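PDB 2QY1: pectate lyase II from Xanthomonas campestris pv. campestris, which probably cleaves the polygalacturonate chains of pectin by beta-elimination, as a secreted member of polysaccharide lyase family 1. Local coordinates for residues I261-L266 with S294-P299; L215-N220 with I238-S243; T254-S259 with G278-S283; S185-S190 with Q211-S216. The protein carries 2 engineered substitutions. All blocks are in the same frame, centred on the assembly; numbering follows the deposited sequence.

Contact 1 (I261-L266 with S294-P299)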
loop_
_atom_site.group_PDB
_atom_site.type_symbol
_atom_site.label_atom_id
_atom_site.label_comp_id
_atom_site.label_asym_id
_atom_site.label_seq_id
_atom_site.Cartn_x
_atom_site.Cartn_y
_atom_site.Cartn_z
ATOM N N ILE A 261 0.903 13.231 -17.897
ATOM C CA ILE A 261 1.149 11.787 -17.834
ATOM C C ILE A 261 2.370 11.408 -16.983
ATOM O O ILE A 261 3.212 12.254 -16.666
ATOM C CB ILE A 261 1.251 11.133 -19.248
ATOM C CG1 ILE A 261 2.483 11.635 -20.009
ATOM C CG2 ILE A 261 -0.043 11.345 -20.045
ATOM C CD1 ILE A 261 2.965 10.684 -21.088
ATOM N N GLY A 262 2.438 10.132 -16.612
ATOM C CA GLY A 262 3.613 9.555 -15.965
ATOM C C GLY A 262 4.262 8.540 -16.887
ATOM O O GLY A 262 3.700 8.191 -17.927
ATOM N N TYR A 263 5.438 8.053 -16.496
ATOM C CA TYR A 263 6.273 7.233 -17.377
ATOM C C TYR A 263 6.727 5.940 -16.706
ATOM O O TYR A 263 6.651 5.805 -15.482
ATOM C CB TYR A 263 7.483 8.044 -17.860
ATOM C CG TYR A 263 7.114 9.391 -18.443
ATOM C CD1 TYR A 263 6.818 9.527 -19.799
ATOM C CD2 TYR A 263 7.043 10.528 -17.635
ATOM C CE1 TYR A 263 6.468 10.764 -20.337
ATOM C CE2 TYR A 263 6.691 11.767 -18.164
ATOM C CZ TYR A 263 6.406 11.877 -19.513
ATOM O OH TYR A 263 6.059 13.101 -20.039
ATOM N N TRP A 264 7.191 4.988 -17.514
ATOM C CA TRP A 264 7.600 3.681 -16.999
ATOM C C TRP A 264 8.811 3.070 -17.699
ATOM O O TRP A 264 9.006 3.243 -18.905
ATOM C CB TRP A 264 6.429 2.690 -17.015
ATOM C CG TRP A 264 5.612 2.710 -18.273
ATOM C CD1 TRP A 264 5.929 2.135 -19.467
ATOM C CD2 TRP A 264 4.335 3.332 -18.453
ATOM N NE1 TRP A 264 4.929 2.361 -20.386
ATOM C CE2 TRP A 264 3.938 3.092 -19.787
ATOM C CE3 TRP A 264 3.484 4.065 -17.614
ATOM C CZ2 TRP A 264 2.727 3.564 -20.306
ATOM C CZ3 TRP A 264 2.281 4.537 -18.131
ATOM C CH2 TRP A 264 1.914 4.281 -19.463
ATOM N N ASP A 265 9.615 2.360 -16.911
ATOM C CA ASP A 265 10.742 1.577 -17.396
ATOM C C ASP A 265 10.388 0.104 -17.174
ATOM O O ASP A 265 10.355 -0.376 -16.036
ATOM C CB ASP A 265 12.014 1.959 -16.626
ATOM C CG ASP A 265 13.292 1.487 -17.307
ATOM O OD1 ASP A 265 13.255 0.504 -18.075
ATOM O OD2 ASP A 265 14.351 2.101 -17.059
ATOM N N LEU A 266 10.104 -0.594 -18.270
ATOM C CA LEU A 266 9.610 -1.971 -18.220
ATOM C C LEU A 266 10.696 -2.980 -18.573
ATOM O O LEU A 266 11.357 -2.851 -19.602
ATOM C CB LEU A 266 8.416 -2.141 -19.169
ATOM C CG LEU A 266 7.087 -1.456 -18.824
ATOM C CD1 LEU A 266 6.231 -1.292 -20.071
ATOM C CD2 LEU A 266 6.326 -2.226 -17.760
ATOM N N SER A 294 8.935 0.584 -22.851
ATOM C CA SER A 294 9.292 1.620 -21.880
ATOM C C SER A 294 9.116 3.034 -22.436
ATOM O O SER A 294 9.487 3.312 -23.577
ATOM C CB SER A 294 10.734 1.428 -21.404
ATOM O OG SER A 294 10.904 0.169 -20.772
ATOM N N THR A 295 8.556 3.926 -21.622
ATOM C CA THR A 295 8.340 5.315 -22.046
ATOM C C THR A 295 9.405 6.272 -21.506
ATOM O O THR A 295 9.591 7.367 -22.041
ATOM C CB THR A 295 6.926 5.822 -21.689
ATOM O OG1 THR A 295 6.669 5.595 -20.296
ATOM C CG2 THR A 295 5.874 5.100 -22.526
ATOM N N LYS A 296 10.093 5.850 -20.447
ATOM C CA LYS A 296 11.268 6.557 -19.933
ATOM C C LYS A 296 12.223 5.602 -19.234
ATOM O O LYS A 296 11.797 4.614 -18.633
ATOM C CB LYS A 296 10.876 7.673 -18.962
ATOM C CG LYS A 296 10.793 9.053 -19.585
ATOM C CD LYS A 296 10.634 10.127 -18.520
ATOM C CE LYS A 296 10.344 11.483 -19.142
ATOM N NZ LYS A 296 10.172 12.532 -18.101
ATOM N N VAL A 297 13.516 5.901 -19.322
ATOM C CA VAL A 297 14.518 5.195 -18.535
ATOM C C VAL A 297 14.506 5.752 -17.107
ATOM O O VAL A 297 14.374 6.962 -16.907
ATOM C CB VAL A 297 15.934 5.271 -19.186
ATOM C CG1 VAL A 297 16.457 6.711 -19.246
ATOM C CG2 VAL A 297 16.923 4.361 -18.466
ATOM N N PHE A 298 14.608 4.863 -16.122
ATOM C CA PHE A 298 14.682 5.276 -14.724
ATOM C C PHE A 298 15.880 6.217 -14.550
ATOM O O PHE A 298 17.014 5.834 -14.839
ATOM C CB PHE A 298 14.788 4.055 -13.812
ATOM C CG PHE A 298 14.420 4.331 -12.386
ATOM C CD1 PHE A 298 13.084 4.454 -12.003
ATOM C CD2 PHE A 298 15.406 4.460 -11.416
ATOM C CE1 PHE A 298 12.743 4.706 -10.677
ATOM C CE2 PHE A 298 15.074 4.715 -10.088
ATOM C CZ PHE A 298 13.741 4.837 -9.720
ATOM N N PRO A 299 15.623 7.458 -14.089
ATOM C CA PRO A 299 16.577 8.570 -14.223
ATOM C C PRO A 299 17.811 8.517 -13.314
ATOM O O PRO A 299 18.775 9.246 -13.554
ATOM C CB PRO A 299 15.725 9.795 -13.882
ATOM C CG PRO A 299 14.694 9.275 -12.942
ATOM C CD PRO A 299 14.390 7.873 -13.391
HETATM O O HOH W 1 3.923 6.717 -20.201
HETATM O O HOH W 2 13.721 -0.153 -21.412
#

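Contact 2 (L215-N220 with I238-S243)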
loop_
_atom_site.group_PDB
_atom_site.type_symbol
_atom_site.label_atom_id
_atom_site.label_comp_id
_atom_site.label_asym_id
_atom_site.label_seq_id
_atom_site.Cartn_x
_atom_site.Cartn_y
_atom_site.Cartn_z
ATOM N N LEU A 215 9.482 8.817 -7.667
ATOM C CA LEU A 215 10.029 7.621 -8.294
ATOM C C LEU A 215 9.577 6.390 -7.536
ATOM O O LEU A 215 9.491 6.404 -6.305
ATOM C CB LEU A 215 11.561 7.672 -8.330
ATOM C CG LEU A 215 12.232 8.884 -8.986
ATOM C CD1 LEU A 215 13.730 8.868 -8.725
ATOM C CD2 LEU A 215 11.942 8.945 -10.482
ATOM N N SER A 216 9.282 5.326 -8.275
ATOM C CA SER A 216 8.919 4.060 -7.660
ATOM C C SER A 216 9.616 2.886 -8.333
ATOM O O SER A 216 10.028 2.962 -9.498
ATOM C CB SER A 216 7.400 3.857 -7.663
ATOM O OG SER A 216 6.932 3.505 -8.952
ATOM N N HIS A 217 9.752 1.807 -7.573
ATOM C CA HIS A 217 10.256 0.551 -8.087
ATOM C C HIS A 217 9.222 -0.511 -7.731
ATOM O O HIS A 217 9.006 -0.818 -6.559
ATOM C CB HIS A 217 11.623 0.243 -7.478
ATOM C CG HIS A 217 12.291 -0.970 -8.047
ATOM N ND1 HIS A 217 13.240 -1.684 -7.350
ATOM C CD2 HIS A 217 12.151 -1.595 -9.241
ATOM C CE1 HIS A 217 13.662 -2.692 -8.092
ATOM N NE2 HIS A 217 13.014 -2.664 -9.242
ATOM N N ILE A 218 8.562 -1.035 -8.759
ATOM C CA ILE A 218 7.472 -1.991 -8.601
ATOM C C ILE A 218 7.917 -3.321 -9.211
ATOM O O ILE A 218 7.925 -3.472 -10.431
ATOM C CB ILE A 218 6.168 -1.456 -9.275
ATOM C CG1 ILE A 218 5.754 -0.116 -8.647
ATOM C CG2 ILE A 218 5.025 -2.478 -9.187
ATOM C CD1 ILE A 218 4.833 0.738 -9.520
ATOM N N TYR A 219 8.314 -4.270 -8.363
ATOM C CA TYR A 219 8.878 -5.538 -8.848
ATOM C C TYR A 219 8.381 -6.767 -8.096
ATOM O O TYR A 219 8.061 -6.684 -6.916
ATOM C CB TYR A 219 10.421 -5.489 -8.881
ATOM C CG TYR A 219 11.131 -5.674 -7.550
ATOM C CD1 TYR A 219 11.513 -6.944 -7.105
ATOM C CD2 TYR A 219 11.455 -4.578 -6.753
ATOM C CE1 TYR A 219 12.170 -7.115 -5.881
ATOM C CE2 TYR A 219 12.120 -4.736 -5.537
ATOM C CZ TYR A 219 12.474 -6.006 -5.108
ATOM O OH TYR A 219 13.128 -6.157 -3.902
ATOM N N ASN A 220 8.322 -7.902 -8.792
ATOM C CA ASN A 220 7.935 -9.194 -8.200
ATOM C C ASN A 220 6.557 -9.212 -7.532
ATOM O O ASN A 220 6.321 -9.993 -6.604
ATOM C CB ASN A 220 9.001 -9.699 -7.215
ATOM C CG ASN A 220 10.270 -10.173 -7.899
ATOM O OD1 ASN A 220 10.301 -10.418 -9.111
ATOM N ND2 ASN A 220 11.330 -10.313 -7.115
ATOM N N ILE A 238 7.827 8.508 -12.397
ATOM C CA ILE A 238 8.454 7.434 -13.166
ATOM C C ILE A 238 8.464 6.159 -12.326
ATOM O O ILE A 238 8.812 6.190 -11.149
ATOM C CB ILE A 238 9.891 7.807 -13.636
ATOM C CG1 ILE A 238 9.865 9.083 -14.492
ATOM C CG2 ILE A 238 10.526 6.650 -14.414
ATOM C CD1 ILE A 238 11.239 9.691 -14.782
ATOM N N ALA A 239 8.062 5.047 -12.934
ATOM C CA ALA A 239 8.053 3.756 -12.252
ATOM C C ALA A 239 8.928 2.739 -12.978
ATOM O O ALA A 239 8.748 2.492 -14.172
ATOM C CB ALA A 239 6.632 3.233 -12.126
ATOM N N LYS A 240 9.887 2.166 -12.256
ATOM C CA LYS A 240 10.627 1.016 -12.755
ATOM C C LYS A 240 9.786 -0.226 -12.463
ATOM O O LYS A 240 9.657 -0.644 -11.311
ATOM C CB LYS A 240 12.012 0.919 -12.104
ATOM C CG LYS A 240 12.867 -0.213 -12.654
ATOM C CD LYS A 240 14.265 -0.218 -12.050
ATOM C CE LYS A 240 15.132 -1.299 -12.682
ATOM N NZ LYS A 240 15.480 -1.006 -14.103
ATOM N N ILE A 241 9.204 -0.791 -13.518
ATOM C CA ILE A 241 8.294 -1.929 -13.402
ATOM C C ILE A 241 9.003 -3.191 -13.894
ATOM O O ILE A 241 9.212 -3.370 -15.094
ATOM C CB ILE A 241 6.973 -1.678 -14.180
ATOM C CG1 ILE A 241 6.308 -0.383 -13.693
ATOM C CG2 ILE A 241 6.023 -2.873 -14.046
ATOM C CD1 ILE A 241 5.129 0.084 -14.540
ATOM N N GLU A 242 9.358 -4.061 -12.949
ATOM C CA GLU A 242 10.303 -5.147 -13.202
ATOM C C GLU A 242 9.818 -6.499 -12.676
ATOM O O GLU A 242 9.387 -6.606 -11.531
ATOM C CB GLU A 242 11.652 -4.787 -12.566
ATOM C CG GLU A 242 12.765 -5.801 -12.778
ATOM C CD GLU A 242 14.055 -5.438 -12.055
ATOM O OE1 GLU A 242 15.040 -6.188 -12.210
ATOM O OE2 GLU A 242 14.092 -4.414 -11.333
ATOM N N SER A 243 9.893 -7.525 -13.522
ATOM C CA SER A 243 9.654 -8.918 -13.114
ATOM C C SER A 243 8.373 -9.162 -12.303
ATOM O O SER A 243 8.368 -9.949 -11.351
ATOM C CB SER A 243 10.874 -9.470 -12.359
ATOM O OG SER A 243 12.005 -9.541 -13.208
#

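Contact 3 (T254-S259 with G278-S283)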
loop_
_atom_site.group_PDB
_atom_site.type_symbol
_atom_site.label_atom_id
_atom_site.label_comp_id
_atom_site.label_asym_id
_atom_site.label_seq_id
_atom_site.Cartn_x
_atom_site.Cartn_y
_atom_site.Cartn_z
ATOM N N THR A 254 -0.607 1.824 -17.142
ATOM C CA THR A 254 -1.278 2.939 -17.805
ATOM C C THR A 254 -0.922 4.281 -17.169
ATOM O O THR A 254 -0.334 4.332 -16.088
ATOM C CB THR A 254 -2.826 2.745 -17.818
ATOM O OG1 THR A 254 -3.447 3.804 -18.560
ATOM C CG2 THR A 254 -3.402 2.713 -16.395
ATOM N N SER A 255 -1.260 5.357 -17.873
ATOM C CA SER A 255 -1.257 6.701 -17.314
ATOM C C SER A 255 -2.543 7.393 -17.742
ATOM O O SER A 255 -2.757 7.615 -18.931
ATOM C CB SER A 255 -0.051 7.496 -17.800
ATOM O OG SER A 255 -0.074 8.797 -17.243
ATOM N N ARG A 256 -3.399 7.727 -16.779
ATOM C CA ARG A 256 -4.711 8.303 -17.088
ATOM C C ARG A 256 -5.280 9.183 -15.974
ATOM O O ARG A 256 -4.993 8.970 -14.797
ATOM C CB ARG A 256 -5.714 7.195 -17.443
ATOM C CG ARG A 256 -5.900 6.125 -16.360
ATOM C CD ARG A 256 -6.873 5.047 -16.805
ATOM N NE ARG A 256 -6.415 4.371 -18.019
ATOM C CZ ARG A 256 -7.189 3.645 -18.820
ATOM N NH1 ARG A 256 -8.480 3.489 -18.551
ATOM N NH2 ARG A 256 -6.669 3.075 -19.900
ATOM N N ASP A 257 -6.077 10.173 -16.380
ATOM C CA ASP A 257 -6.908 11.003 -15.484
ATOM C C ASP A 257 -6.197 12.122 -14.711
ATOM O O ASP A 257 -6.814 12.797 -13.879
ATOM C CB ASP A 257 -7.759 10.132 -14.546
ATOM C CG ASP A 257 -8.785 9.303 -15.296
ATOM O OD1 ASP A 257 -9.514 9.869 -16.137
ATOM O OD2 ASP A 257 -8.866 8.082 -15.046
ATOM N N SER A 258 -4.913 12.323 -15.000
ATOM C CA SER A 258 -4.182 13.489 -14.506
ATOM C C SER A 258 -3.949 14.505 -15.622
ATOM O O SER A 258 -4.043 14.171 -16.806
ATOM C CB SER A 258 -2.848 13.078 -13.878
ATOM O OG SER A 258 -3.021 12.686 -12.528
ATOM N N SER A 259 -3.648 15.743 -15.233
ATOM C CA SER A 259 -3.355 16.816 -16.184
ATOM C C SER A 259 -2.100 16.528 -17.009
ATOM O O SER A 259 -1.975 16.995 -18.142
ATOM C CB SER A 259 -3.213 18.155 -15.455
ATOM O OG SER A 259 -2.228 18.080 -14.439
ATOM N N GLY A 278 -8.527 -0.625 -22.136
ATOM C CA GLY A 278 -9.635 0.291 -22.374
ATOM C C GLY A 278 -9.189 1.735 -22.486
ATOM O O GLY A 278 -8.084 2.089 -22.074
ATOM N N THR A 279 -10.059 2.566 -23.054
ATOM C CA THR A 279 -9.806 3.997 -23.202
ATOM C C THR A 279 -10.554 4.741 -22.094
ATOM O O THR A 279 -11.748 4.499 -21.886
ATOM C CB THR A 279 -10.261 4.507 -24.592
ATOM O OG1 THR A 279 -9.782 3.621 -25.609
ATOM C CG2 THR A 279 -9.734 5.911 -24.868
ATOM N N PRO A 280 -9.856 5.639 -21.368
ATOM C CA PRO A 280 -10.507 6.356 -20.270
ATOM C C PRO A 280 -11.541 7.376 -20.753
ATOM O O PRO A 280 -11.353 8.005 -21.800
ATOM C CB PRO A 280 -9.341 7.066 -19.574
ATOM C CG PRO A 280 -8.316 7.233 -20.632
ATOM C CD PRO A 280 -8.442 6.028 -21.518
ATOM N N ASP A 281 -12.625 7.515 -19.995
ATOM C CA ASP A 281 -13.620 8.553 -20.246
ATOM C C ASP A 281 -13.065 9.900 -19.799
ATOM O O ASP A 281 -12.512 10.019 -18.701
ATOM C CB ASP A 281 -14.924 8.247 -19.504
ATOM C CG ASP A 281 -15.620 6.997 -20.020
ATOM O OD1 ASP A 281 -15.440 6.644 -21.206
ATOM O OD2 ASP A 281 -16.359 6.367 -19.234
ATOM N N GLY A 282 -13.210 10.909 -20.654
ATOM C CA GLY A 282 -12.694 12.243 -20.364
ATOM C C GLY A 282 -11.897 12.822 -21.516
ATOM O O GLY A 282 -11.861 12.248 -22.609
ATOM N N SER A 283 -11.252 13.957 -21.263
ATOM C CA SER A 283 -10.515 14.679 -22.299
ATOM C C SER A 283 -9.003 14.663 -22.072
ATOM O O SER A 283 -8.229 14.924 -22.998
ATOM C CB SER A 283 -11.015 16.120 -22.393
ATOM O OG SER A 283 -10.354 16.815 -23.434
#

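Contact 4 (S185-S190 with Q211-S216). Engineered in segment 211-216: Phe213 (natural residue Arg).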
loop_
_atom_site.group_PDB
_atom_site.type_symbol
_atom_site.label_atom_id
_atom_site.label_comp_id
_atom_site.label_asym_id
_atom_site.label_seq_id
_atom_site.Cartn_x
_atom_site.Cartn_y
_atom_site.Cartn_z
ATOM N N SER A 185 -2.201 18.519 -7.418
ATOM C CA SER A 185 -1.570 19.662 -6.754
ATOM C C SER A 185 -0.597 19.232 -5.642
ATOM O O SER A 185 0.054 20.076 -5.021
ATOM C CB SER A 185 -2.634 20.618 -6.202
ATOM O OG SER A 185 -3.318 20.037 -5.106
ATOM N N ASP A 186 -0.492 17.922 -5.415
ATOM C CA ASP A 186 0.390 17.360 -4.384
ATOM C C ASP A 186 1.848 17.324 -4.861
ATOM O O ASP A 186 2.462 16.259 -4.955
ATOM C CB ASP A 186 -0.098 15.959 -3.979
ATOM C CG ASP A 186 0.571 15.428 -2.707
ATOM O OD1 ASP A 186 1.308 16.182 -2.036
ATOM O OD2 ASP A 186 0.352 14.239 -2.380
ATOM N N THR A 187 2.399 18.505 -5.141
ATOM C CA THR A 187 3.747 18.640 -5.706
ATOM C C THR A 187 4.871 18.222 -4.752
ATOM O O THR A 187 5.966 17.878 -5.201
ATOM C CB THR A 187 4.012 20.075 -6.209
ATOM O OG1 THR A 187 3.831 20.999 -5.131
ATOM C CG2 THR A 187 3.064 20.429 -7.348
ATOM N N LYS A 188 4.599 18.252 -3.447
ATOM C CA LYS A 188 5.538 17.745 -2.441
ATOM C C LYS A 188 5.836 16.256 -2.632
ATOM O O LYS A 188 6.857 15.754 -2.151
ATOM C CB LYS A 188 5.009 17.976 -1.023
ATOM C CG LYS A 188 5.226 19.383 -0.475
ATOM C CD LYS A 188 5.467 19.353 1.038
ATOM C CE LYS A 188 4.293 18.742 1.794
ATOM N NZ LYS A 188 4.663 18.258 3.159
ATOM N N ASN A 189 4.943 15.558 -3.332
ATOM C CA ASN A 189 5.105 14.127 -3.580
ATOM C C ASN A 189 6.183 13.789 -4.616
ATOM O O ASN A 189 6.403 12.618 -4.933
ATOM C CB ASN A 189 3.770 13.486 -3.966
ATOM C CG ASN A 189 3.614 12.093 -3.398
ATOM O OD1 ASN A 189 3.473 11.118 -4.135
ATOM N ND2 ASN A 189 3.654 11.990 -2.074
ATOM N N SER A 190 6.851 14.816 -5.138
ATOM C CA SER A 190 8.008 14.626 -6.010
ATOM C C SER A 190 9.161 13.981 -5.242
ATOM O O SER A 190 10.069 13.397 -5.840
ATOM C CB SER A 190 8.454 15.959 -6.619
ATOM O OG SER A 190 8.917 16.847 -5.619
ATOM N N GLN A 211 0.157 6.275 -8.833
ATOM C CA GLN A 211 1.339 7.064 -8.509
ATOM C C GLN A 211 1.266 8.455 -9.126
ATOM O O GLN A 211 1.115 8.598 -10.340
ATOM C CB GLN A 211 2.615 6.346 -8.968
ATOM C CG GLN A 211 3.908 7.105 -8.656
ATOM C CD GLN A 211 5.138 6.485 -9.294
ATOM O OE1 GLN A 211 5.123 5.328 -9.711
ATOM N NE2 GLN A 211 6.216 7.259 -9.369
ATOM N N ARG A 212 1.374 9.473 -8.276
ATOM C CA ARG A 212 1.524 10.854 -8.722
ATOM C C ARG A 212 2.887 11.372 -8.279
ATOM O O ARG A 212 3.202 11.345 -7.083
ATOM C CB ARG A 212 0.433 11.739 -8.124
ATOM C CG ARG A 212 -0.952 11.587 -8.715
ATOM C CD ARG A 212 -1.857 12.612 -8.062
ATOM N NE ARG A 212 -3.213 12.663 -8.602
ATOM C CZ ARG A 212 -4.264 12.051 -8.061
ATOM N NH1 ARG A 212 -4.127 11.316 -6.966
ATOM N NH2 ARG A 212 -5.459 12.175 -8.619
ATOM N N PHE A 213 3.686 11.844 -9.241
ATOM C CA PHE A 213 5.037 12.381 -8.990
ATOM C C PHE A 213 5.997 11.309 -8.457
ATOM O O PHE A 213 5.622 10.141 -8.307
ATOM C CB PHE A 213 5.009 13.577 -8.017
ATOM C CG PHE A 213 4.008 14.645 -8.369
ATOM C CD1 PHE A 213 4.338 15.663 -9.258
ATOM C CD2 PHE A 213 2.741 14.649 -7.785
ATOM C CE1 PHE A 213 3.414 16.657 -9.581
ATOM C CE2 PHE A 213 1.812 15.641 -8.099
ATOM C CZ PHE A 213 2.151 16.648 -8.999
ATOM N N GLY A 214 7.235 11.718 -8.185
ATOM C CA GLY A 214 8.217 10.864 -7.518
ATOM C C GLY A 214 8.726 9.688 -8.332
ATOM O O GLY A 214 8.449 9.571 -9.530
ATOM N N LEU A 215 9.482 8.817 -7.667
ATOM C CA LEU A 215 10.029 7.621 -8.294
ATOM C C LEU A 215 9.577 6.390 -7.536
ATOM O O LEU A 215 9.491 6.404 -6.305
ATOM C CB LEU A 215 11.561 7.672 -8.330
ATOM C CG LEU A 215 12.232 8.884 -8.986
ATOM C CD1 LEU A 215 13.730 8.868 -8.725
ATOM C CD2 LEU A 215 11.942 8.945 -10.482
ATOM N N SER A 216 9.282 5.326 -8.275
ATOM C CA SER A 216 8.919 4.060 -7.660
ATOM C C SER A 216 9.616 2.886 -8.333
ATOM O O SER A 216 10.028 2.962 -9.498
ATOM C CB SER A 216 7.400 3.857 -7.663
ATOM O OG SER A 216 6.932 3.505 -8.952
#

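Contact 1 (I261-L266 with S294-P299)
Trp264 O accepts two backbone N-H groups from the facing loop. Thr295 N approaches almost in line with the C=O bond, 2.8 Å from Trp264 O, while Lys296 N comes from well above the carbonyl plane, 3.2 Å from Trp264 O. The amide of the same tryptophan is taken by a side chain, with Trp264 N donating to Thr295 OG1 over 2.9 Å. That hydroxyl lies between the backbone N and the carbonyl carbon of its own residue (chi1 52°), which also brings it over one face of the indole, toward the rim, and leaves CG2 beside Trp264 NE1. A water links Thr295 OG1 to Gly262 O. Two residues further along the strand, Leu266 N donates to Ser294 OG, 2.7 Å away. Asp265 swings its carboxylate along the loop, and Phe298 N meets Asp265 OD2 on the anti side at 2.9 Å. At the other end Lys296 lays its extended chain across the Tyr263 ring: Lys296 CE stands 3.6 Å above the ring plane over its centre, a CH-pi contact, and Lys296 NZ adds a cation-pi interaction 4.0 Å from the Tyr263 centroid. The loop takes the backbone bonds of Trp264 and Leu266, whereas those of Tyr263 and Asp265 go to Gly237 and to Ala239 and Ile241 of strand 238-242, the adjoining parallel strand of the beta-helix. Trp264 packs on Ile241 of that strand and on Val253 of strand 245-255, and Phe298 packs on Lys240 and Leu215.

Contact 2 (L215-N220 with I238-S243)
His217 and Lys240 stand side by side on one face of a parallel strand pair and point the same way, the aliphatic part of the lysine passing beside the CD2-NE2 side of the imidazole, clear of its plane, with Lys240 CG 3.8 Å from His217 CD2. Glu242, two residues beyond Lys240 and next on that face, crosses the histidine obliquely. Its carboxylate is turned 34° from the ring, yet Glu242 OE2 lies close to the imidazole plane and accepts His217 NE2 over 2.9 Å, nearly along its own C-O axis. Both residues have CG anti to the backbone N (chi1 -174° for His217 and -178° for Glu242), which brings ring and extended acid together above the sheet. Two tyrosines fix this pair from outside: Tyr304 OH bonds His217 ND1 and Tyr306 OH bonds Glu242 OE2, so the imidazole is held at both nitrogens. Tyr219 CD2 stands over one face of the imidazole, toward its rim, and the Tyr219 ring stacks on His197. Strands 215-219 and 238-242 lie on successive coils of the right-handed parallel beta-helix of pectate lyases, the axes of the two short segments approaching to 4.6 Å, in register from Leu215 opposite Ile238 to Tyr219 opposite Glu242. Backbone bonds alternate between them, Ile218 N reaching Lys240 O at 2.8 Å and Glu242 N reaching Ile218 O at 3.0 Å. On the opposite face Ile218, Ala239 and Ile241 meet strand 231-234 inside the coil, and Ile218 CD1 touches Ala239 CB at 4.0 Å. Beside them Ser216 OG comes 3.2 Å from Ala239 CB and is bonded to Gln211 OE1.

Contact 3 (T254-S259 with G278-S283)
Arg256 meets the 278-283 loop with both the edge and a face of its guanidinium. At the edge, Arg256 NH2 donates to Gly278 O over 2.8 Å; the acceptor lies near the guanidinium plane, although the donor is tilted 35° from that of the carbonyl. Over one face sits the ring of Pro280, its CD atom 3.7 Å above the guanidinium plane and displaced toward the rim. The proline ring thus packs against the flat cation by van der Waals contact, and Pro280 CG also comes within 4.1 Å of Arg256 CB. A bend at chi3 (60°) curls the arginine chain back on its own strand, where Arg256 NE donates to Thr254 OG1 at 3.1 Å, so that the group is held at NE as well as NH2 and its rotation is restrained. Asn288 stands behind these bonds: its OD1 meets Arg256 NH2 and Thr254 OG1, while its ND2 bonds Gly278 O, tying donor and acceptor of the bridging bond to one side chain. Thr254 OG1 is bonded to Ala287 O too, and the backbone N of Arg256 is held by Asn232 OD1. On the loop side Pro280 rests against Tyr286. Asp257 lies alongside, its side chain about 3 Å from a bound phosphate that probably came from the crystallisation liquor. Strand 245-255 ends here, and the contact fastens the loop between strands 275-276 and 287-288 to the turn that follows that end, near the last coils of a parallel beta-helix.

Contact 4 (S185-S190 with Q211-S216)
Asp186 opens the contact with its carbonyl: Asp186 O lies 3.3 Å from CD2 of Phe213, an engineered residue that is arginine in the natural sequence, and is equally near CE2 of that ring. The same oxygen accepts Asn189 N, 3.0 Å from Asp186 O, within its own loop. Asp186 is the centre of an inverse gamma turn, and its OD2 receives the backbone N atoms of Lys159 and Tyr182, which fixes the start of the loop. Thr187 begins a 3-10 segment and puts its CA over one face of the Phe213 ring, 4.3 Å from the centroid and 14° off the normal, a CH-pi contact. Asn189 follows with its backbone: Asn189 O packs on Phe213 CB at 3.5 Å, while its own CB faces Phe213 CD2. The closest pair of CA atoms is that of Ser190 and Gly214, 4.1 Å apart, where the glycine has no side chain to intervene; Gly214 CA makes a C-H...O contact with Ser190 O at 3.6 Å. On the facing segment CG of Phe213 is anti to its carbonyl carbon (chi1 -50°), which turns the ring into the 3-10 loop. The bend there is braced from behind by Gln211, whose NE2 donates to Phe213 O at 3.1 Å. The well-defined polar bonds thus lie within each segment or lead to neighbours, and what joins the 3-10 loop to the bend between the strands is, in this variant, van der Waals contact of backbone and the engineered Phe213, with a CH-pi contact at the ring and a C-H...O contact at Gly214.

Along the chain contact 4 comes first; contact 2 begins on the strand where it ends, sharing Leu215 and Ser216, and contacts 3 and 1 follow with their segments alternating. Strands 215-226, 238-242 and 263-267 lie next to one another in the parallel beta-helix, so contacts 1 and 2, with centres about 9 Å apart, adjoin through backbone bonds between Asp265 and strand 238-242. Ser255 OG of contact 3 reaches Gly262 N of contact 1, their centres about 17 Å apart. Contacts 2 and 3 are farthest apart, about 21 Å between centres, and do not touch. Together they join neighbouring coils in the later part of the beta-helix to one another and to the loops packed on them.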